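Local atomic coordinates of ecto-NAD+ glycohydrolase (CD38 molecule) (Bos taurus, PDB entry 3GC6), a protein that belongs to the ADP-ribosyl cyclase family of CD38-type ectoenzymes, glycoproteins with several intrachain disulfides. Residues Ala158-Ser172 with Asn190-Asp204. The protein carries 1 engineered substitution. Sequence-based numbering, arbitrary orientation. Where two conformers were deposited one is given.
Sequences AESACNTVRVVLNGS and NLRPQVELEAWLVHD. With NAG (2-acetamido-2-deoxy-beta-D-glucopyranose), chain C.
Arg192 sets its guanidinium edge-on against the loop after helix 145-159, with the carbonyl oxygen of Glu159 above one face, toward the rim. At the edge, in the plane of the group, NE donates to Ala161 O at 2.7 Å and NH2 to Ser160 O at 3.2 Å, so two successive carbonyls fix the rotation of the flat group. The chain starts with CG anti to the backbone N (chi1 -174°) and bends at chi3, which folds it back onto these acceptors. Beyond this clasp, strands 164-170 and 196-203 pair in parallel register as the central two strands of a four-stranded sheet; with helix 182-187 between them in sequence they form a beta-alpha-beta unit. On the face bearing Val165, Leu169, Leu197 and Leu201, Val165 CG2 meets Leu197 CB at 3.8 Å and Leu169 CD1 meets Leu201 CD1 at 4.2 Å; Phe86 and Phe232 of the outer strands extend the apolar layer. Across the other face, Arg166 and Glu198 run side by side, their flat groups 76° apart. Glu198 OE1 lies 3.8 Å from Arg166 NE but well out of the guanidinium plane, a long, purely electrostatic salt bridge; the directed link is a water in that plane, accepting from NE and donating to OE1. At the far end Ser172 OG accepts from Asp204 N at 2.9 Å, while Asp204 OD2 takes the N2-H of the N-acetylglucosamine carried by Asn170 ND2, and Arg240 pairs with Asp204 OD1.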
loop_
_atom_site.group_PDB
_atom_site.type_symbol
_atom_site.label_atom_id
_atom_site.label_comp_id
_atom_site.label_asym_id
_atom_site.label_seq_id
_atom_site.Cartn_x
_atom_site.Cartn_y
_atom_site.Cartn_z
ATOM N N ALA A 158 -8.647 -4.546 -21.890
ATOM C CA ALA A 158 -8.432 -5.278 -23.147
ATOM C C ALA A 158 -7.260 -4.677 -23.925
ATOM O O ALA A 158 -6.435 -5.416 -24.498
ATOM C CB ALA A 158 -9.706 -5.271 -24.006
ATOM N N GLU A 159 -7.193 -3.350 -23.951
ATOM C CA GLU A 159 -6.136 -2.680 -24.706
ATOM C C GLU A 159 -4.738 -2.963 -24.173
ATOM O O GLU A 159 -3.756 -2.904 -24.938
ATOM C CB GLU A 159 -6.358 -1.181 -24.743
ATOM C CG GLU A 159 -7.522 -0.778 -25.580
ATOM C CD GLU A 159 -7.952 0.692 -25.337
ATOM O OE1 GLU A 159 -7.344 1.381 -24.491
ATOM O OE2 GLU A 159 -8.921 1.122 -25.994
ATOM N N SER A 160 -4.625 -3.229 -22.883
ATOM C CA SER A 160 -3.301 -3.409 -22.286
ATOM C C SER A 160 -2.872 -4.881 -22.203
ATOM O O SER A 160 -1.752 -5.162 -21.771
ATOM C CB SER A 160 -3.283 -2.785 -20.878
ATOM O OG SER A 160 -4.221 -3.425 -20.062
ATOM N N ALA A 161 -3.729 -5.804 -22.625
ATOM C CA ALA A 161 -3.414 -7.243 -22.568
ATOM C C ALA A 161 -2.132 -7.569 -23.312
ATOM O O ALA A 161 -1.812 -6.939 -24.338
ATOM C CB ALA A 161 -4.539 -8.060 -23.180
ATOM N N CYS A 162 -1.401 -8.559 -22.801
ATOM C CA CYS A 162 -0.126 -8.894 -23.407
ATOM C C CYS A 162 0.091 -10.394 -23.424
ATOM O O CYS A 162 -0.316 -11.108 -22.480
ATOM C CB CYS A 162 0.992 -8.208 -22.632
ATOM S SG CYS A 162 2.641 -8.948 -22.743
ATOM N N ASN A 163 0.728 -10.866 -24.492
ATOM C CA ASN A 163 1.014 -12.285 -24.687
ATOM C C ASN A 163 -0.236 -13.170 -24.649
ATOM O O ASN A 163 -1.209 -12.853 -25.346
ATOM C CB ASN A 163 2.114 -12.736 -23.726
ATOM C CG ASN A 163 3.432 -12.005 -24.000
ATOM O OD1 ASN A 163 3.646 -11.530 -25.101
ATOM N ND2 ASN A 163 4.301 -11.933 -23.013
ATOM N N THR A 164 -0.237 -14.263 -23.897
ATOM C CA THR A 164 -1.399 -15.158 -23.963
ATOM C C THR A 164 -2.494 -14.715 -23.006
ATOM O O THR A 164 -2.219 -14.509 -21.820
ATOM C CB THR A 164 -1.019 -16.624 -23.673
ATOM O OG1 THR A 164 -0.180 -17.082 -24.737
ATOM C CG2 THR A 164 -2.269 -17.509 -23.603
ATOM N N VAL A 165 -3.716 -14.562 -23.521
ATOM C CA VAL A 165 -4.888 -14.286 -22.661
ATOM C C VAL A 165 -5.854 -15.473 -22.735
ATOM O O VAL A 165 -5.874 -16.196 -23.736
ATOM C CB VAL A 165 -5.642 -12.974 -23.000
ATOM C CG1 VAL A 165 -4.662 -11.784 -22.955
ATOM C CG2 VAL A 165 -6.304 -13.061 -24.353
ATOM N N ARG A 166 -6.656 -15.651 -21.683
ATOM C CA ARG A 166 -7.583 -16.780 -21.615
ATOM C C ARG A 166 -8.980 -16.235 -21.410
ATOM O O ARG A 166 -9.170 -15.231 -20.726
ATOM C CB ARG A 166 -7.171 -17.729 -20.470
ATOM C CG ARG A 166 -5.787 -18.353 -20.728
ATOM C CD ARG A 166 -5.027 -18.787 -19.487
ATOM N NE ARG A 166 -3.845 -19.546 -19.921
ATOM C CZ ARG A 166 -2.632 -19.016 -20.033
ATOM N NH1 ARG A 166 -2.442 -17.743 -19.695
ATOM N NH2 ARG A 166 -1.605 -19.764 -20.456
ATOM N N VAL A 167 -9.965 -16.801 -22.105
ATOM C CA VAL A 167 -11.366 -16.481 -21.788
ATOM C C VAL A 167 -12.134 -17.732 -21.393
ATOM O O VAL A 167 -11.959 -18.798 -21.991
ATOM C CB VAL A 167 -12.116 -15.734 -22.935
ATOM C CG1 VAL A 167 -12.171 -16.578 -24.205
ATOM C CG2 VAL A 167 -13.530 -15.344 -22.504
ATOM N N VAL A 168 -12.968 -17.591 -20.365
ATOM C CA VAL A 168 -13.830 -18.686 -19.889
ATOM C C VAL A 168 -15.263 -18.403 -20.329
ATOM O O VAL A 168 -15.875 -17.419 -19.914
ATOM C CB VAL A 168 -13.797 -18.728 -18.361
ATOM C CG1 VAL A 168 -14.596 -19.914 -17.832
ATOM C CG2 VAL A 168 -12.353 -18.843 -17.877
ATOM N N LEU A 169 -15.792 -19.307 -21.154
ATOM C CA LEU A 169 -17.118 -19.152 -21.732
ATOM C C LEU A 169 -18.031 -20.326 -21.339
ATOM O O LEU A 169 -17.544 -21.372 -20.912
ATOM C CB LEU A 169 -17.016 -19.047 -23.250
ATOM C CG LEU A 169 -16.215 -17.845 -23.740
ATOM C CD1 LEU A 169 -16.108 -17.866 -25.266
ATOM C CD2 LEU A 169 -16.878 -16.522 -23.319
ATOM N N ASN A 170 -19.333 -20.118 -21.498
ATOM C CA ASN A 170 -20.333 -21.047 -20.959
ATOM C C ASN A 170 -20.861 -22.002 -22.018
ATOM O O ASN A 170 -21.660 -21.595 -22.852
ATOM C CB ASN A 170 -21.480 -20.227 -20.378
ATOM C CG ASN A 170 -22.374 -21.040 -19.461
ATOM O OD1 ASN A 170 -22.651 -22.216 -19.726
ATOM N ND2 ASN A 170 -22.795 -20.405 -18.358
ATOM N N GLY A 171 -20.358 -23.235 -21.988
ATOM C CA GLY A 171 -20.754 -24.288 -22.916
ATOM C C GLY A 171 -22.153 -24.809 -22.644
ATOM O O GLY A 171 -22.640 -25.638 -23.417
ATOM N N SER A 172 -22.792 -24.323 -21.582
ATOM C CA SER A 172 -24.166 -24.729 -21.268
ATOM C C SER A 172 -25.211 -23.726 -21.759
ATOM O O SER A 172 -26.408 -23.882 -21.505
ATOM C CB SER A 172 -24.338 -25.091 -19.783
ATOM O OG SER A 172 -23.747 -26.356 -19.534
ATOM N N ASN A 190 -11.564 -4.678 -28.544
ATOM C CA ASN A 190 -10.521 -3.748 -28.134
ATOM C C ASN A 190 -9.236 -4.446 -27.680
ATOM O O ASN A 190 -8.328 -3.779 -27.186
ATOM C CB ASN A 190 -11.035 -2.793 -27.066
ATOM C CG ASN A 190 -11.990 -1.791 -27.633
ATOM O OD1 ASN A 190 -13.184 -1.752 -27.275
ATOM N ND2 ASN A 190 -11.486 -0.985 -28.559
ATOM N N LEU A 191 -9.174 -5.757 -27.879
ATOM C CA LEU A 191 -7.954 -6.507 -27.516
ATOM C C LEU A 191 -6.746 -5.954 -28.256
ATOM O O LEU A 191 -6.812 -5.664 -29.449
ATOM C CB LEU A 191 -8.094 -7.993 -27.871
ATOM C CG LEU A 191 -8.849 -8.809 -26.848
ATOM C CD1 LEU A 191 -9.154 -10.200 -27.461
ATOM C CD2 LEU A 191 -8.045 -8.933 -25.514
ATOM N N ARG A 192 -5.622 -5.843 -27.554
ATOM C CA ARG A 192 -4.375 -5.412 -28.187
ATOM C C ARG A 192 -4.061 -6.346 -29.349
ATOM O O ARG A 192 -4.102 -7.577 -29.195
ATOM C CB ARG A 192 -3.211 -5.453 -27.188
ATOM C CG ARG A 192 -1.942 -4.862 -27.787
ATOM C CD ARG A 192 -0.713 -5.264 -26.976
ATOM N NE ARG A 192 -0.727 -4.825 -25.591
ATOM C CZ ARG A 192 -0.166 -3.678 -25.160
ATOM N NH1 ARG A 192 0.365 -2.817 -26.016
ATOM N NH2 ARG A 192 -0.184 -3.370 -23.869
ATOM N N PRO A 193 -3.769 -5.765 -30.528
ATOM C CA PRO A 193 -3.472 -6.689 -31.632
ATOM C C PRO A 193 -2.298 -7.622 -31.320
ATOM O O PRO A 193 -1.370 -7.256 -30.587
ATOM C CB PRO A 193 -3.153 -5.755 -32.802
ATOM C CG PRO A 193 -3.935 -4.523 -32.477
ATOM C CD PRO A 193 -3.787 -4.364 -30.961
ATOM N N GLN A 194 -2.342 -8.812 -31.923
ATOM C CA GLN A 194 -1.239 -9.791 -31.864
ATOM C C GLN A 194 -1.010 -10.478 -30.517
ATOM O O GLN A 194 -0.047 -11.233 -30.367
ATOM C CB GLN A 194 0.068 -9.185 -32.383
ATOM C CG GLN A 194 -0.053 -8.814 -33.842
ATOM C CD GLN A 194 1.230 -8.250 -34.440
ATOM O OE1 GLN A 194 2.308 -8.779 -34.199
ATOM N NE2 GLN A 194 1.112 -7.196 -35.215
ATOM N N VAL A 195 -1.888 -10.239 -29.544
ATOM C CA VAL A 195 -1.926 -11.181 -28.413
ATOM C C VAL A 195 -2.431 -12.549 -28.926
ATOM O O VAL A 195 -2.831 -12.671 -30.088
ATOM C CB VAL A 195 -2.769 -10.665 -27.215
ATOM C CG1 VAL A 195 -2.304 -9.278 -26.810
ATOM C CG2 VAL A 195 -4.244 -10.644 -27.551
ATOM N N GLU A 196 -2.374 -13.570 -28.069
ATOM C CA GLU A 196 -2.938 -14.865 -28.412
ATOM C C GLU A 196 -4.049 -15.130 -27.428
ATOM O O GLU A 196 -3.922 -14.827 -26.220
ATOM C CB GLU A 196 -1.903 -15.994 -28.352
ATOM C CG GLU A 196 -0.675 -15.676 -29.211
ATOM C CD GLU A 196 0.204 -16.872 -29.473
ATOM O OE1 GLU A 196 -0.132 -17.976 -28.993
ATOM O OE2 GLU A 196 1.227 -16.685 -30.179
ATOM N N LEU A 197 -5.156 -15.654 -27.922
ATOM C CA LEU A 197 -6.291 -15.870 -27.036
ATOM C C LEU A 197 -6.698 -17.327 -27.040
ATOM O O LEU A 197 -6.878 -17.939 -28.120
ATOM C CB LEU A 197 -7.469 -14.977 -27.469
ATOM C CG LEU A 197 -8.732 -15.012 -26.598
ATOM C CD1 LEU A 197 -9.454 -13.642 -26.657
ATOM C CD2 LEU A 197 -9.659 -16.143 -27.016
ATOM N N GLU A 198 -6.843 -17.879 -25.839
ATOM C CA GLU A 198 -7.391 -19.211 -25.680
ATOM C C GLU A 198 -8.768 -19.103 -25.062
ATOM O O GLU A 198 -8.953 -18.445 -24.014
ATOM C CB GLU A 198 -6.547 -20.054 -24.730
ATOM C CG GLU A 198 -5.158 -20.236 -25.138
ATOM C CD GLU A 198 -4.380 -20.968 -24.061
ATOM O OE1 GLU A 198 -4.987 -21.389 -23.037
ATOM O OE2 GLU A 198 -3.169 -21.112 -24.253
ATOM N N ALA A 199 -9.737 -19.754 -25.694
ATOM C CA ALA A 199 -11.094 -19.817 -25.140
ATOM C C ALA A 199 -11.383 -21.233 -24.678
ATOM O O ALA A 199 -11.028 -22.202 -25.350
ATOM C CB ALA A 199 -12.103 -19.420 -26.170
ATOM N N TRP A 200 -12.029 -21.314 -23.530
ATOM C CA TRP A 200 -12.421 -22.570 -22.941
ATOM C C TRP A 200 -13.940 -22.542 -22.775
ATOM O O TRP A 200 -14.462 -21.684 -22.050
ATOM C CB TRP A 200 -11.743 -22.679 -21.569
ATOM C CG TRP A 200 -10.235 -22.717 -21.679
ATOM C CD1 TRP A 200 -9.372 -21.649 -21.677
ATOM C CD2 TRP A 200 -9.431 -23.891 -21.806
ATOM N NE1 TRP A 200 -8.063 -22.101 -21.806
ATOM C CE2 TRP A 200 -8.081 -23.470 -21.899
ATOM C CE3 TRP A 200 -9.725 -25.257 -21.878
ATOM C CZ2 TRP A 200 -7.021 -24.379 -22.036
ATOM C CZ3 TRP A 200 -8.663 -26.169 -21.999
ATOM C CH2 TRP A 200 -7.330 -25.716 -22.082
ATOM N N LEU A 201 -14.669 -23.444 -23.450
ATOM C CA LEU A 201 -16.123 -23.491 -23.301
ATOM C C LEU A 201 -16.459 -24.624 -22.332
ATOM O O LEU A 201 -16.269 -25.792 -22.676
ATOM C CB LEU A 201 -16.817 -23.764 -24.650
ATOM C CG LEU A 201 -17.005 -22.532 -25.554
ATOM C CD1 LEU A 201 -15.675 -21.934 -25.971
ATOM C CD2 LEU A 201 -17.821 -22.928 -26.782
ATOM N N VAL A 202 -16.968 -24.254 -21.168
ATOM C CA VAL A 202 -17.098 -25.177 -20.045
ATOM C C VAL A 202 -18.586 -25.384 -19.761
ATOM O O VAL A 202 -19.358 -24.428 -19.703
ATOM C CB VAL A 202 -16.348 -24.609 -18.795
ATOM C CG1 VAL A 202 -16.420 -25.632 -17.657
ATOM C CG2 VAL A 202 -14.880 -24.343 -19.147
ATOM N N HIS A 203 -18.997 -26.649 -19.607
ATOM C CA HIS A 203 -20.399 -26.949 -19.394
ATOM C C HIS A 203 -20.597 -27.455 -17.978
ATOM O O HIS A 203 -19.648 -27.864 -17.299
ATOM C CB HIS A 203 -20.927 -27.999 -20.407
ATOM C CG HIS A 203 -20.293 -29.348 -20.281
ATOM N ND1 HIS A 203 -20.653 -30.258 -19.302
ATOM C CD2 HIS A 203 -19.312 -29.938 -21.001
ATOM C CE1 HIS A 203 -19.917 -31.347 -19.429
ATOM N NE2 HIS A 203 -19.095 -31.178 -20.451
ATOM N N ASP A 204 -21.847 -27.419 -17.550
ATOM C CA ASP A 204 -22.169 -27.843 -16.200
ATOM C C ASP A 204 -22.167 -29.346 -16.035
ATOM O O ASP A 204 -22.478 -30.071 -16.968
ATOM C CB ASP A 204 -23.453 -27.173 -15.775
ATOM C CG ASP A 204 -23.233 -25.698 -15.521
ATOM O OD1 ASP A 204 -22.512 -25.382 -14.553
ATOM O OD2 ASP A 204 -23.738 -24.864 -16.294
HETATM C C1 NAG C . -23.851 -21.006 -17.538
HETATM C C2 NAG C . -23.183 -21.282 -16.183
HETATM C C3 NAG C . -24.262 -21.617 -15.137
HETATM C C4 NAG C . -25.455 -20.649 -15.142
HETATM C C5 NAG C . -25.936 -20.435 -16.575
HETATM C C6 NAG C . -27.056 -19.386 -16.689
HETATM C C7 NAG C . -20.898 -22.185 -16.240
HETATM C C8 NAG C . -20.045 -23.377 -16.547
HETATM N N2 NAG C . -22.228 -22.392 -16.270
HETATM O O3 NAG C . -23.688 -21.712 -13.848
HETATM O O4 NAG C . -26.523 -21.181 -14.342
HETATM O O5 NAG C . -24.832 -19.995 -17.349
HETATM O O6 NAG C . -26.671 -18.181 -16.057
HETATM O O7 NAG C . -20.380 -21.098 -15.970
HETATM O O HOH W 1 -4.180 -22.431 -20.500
#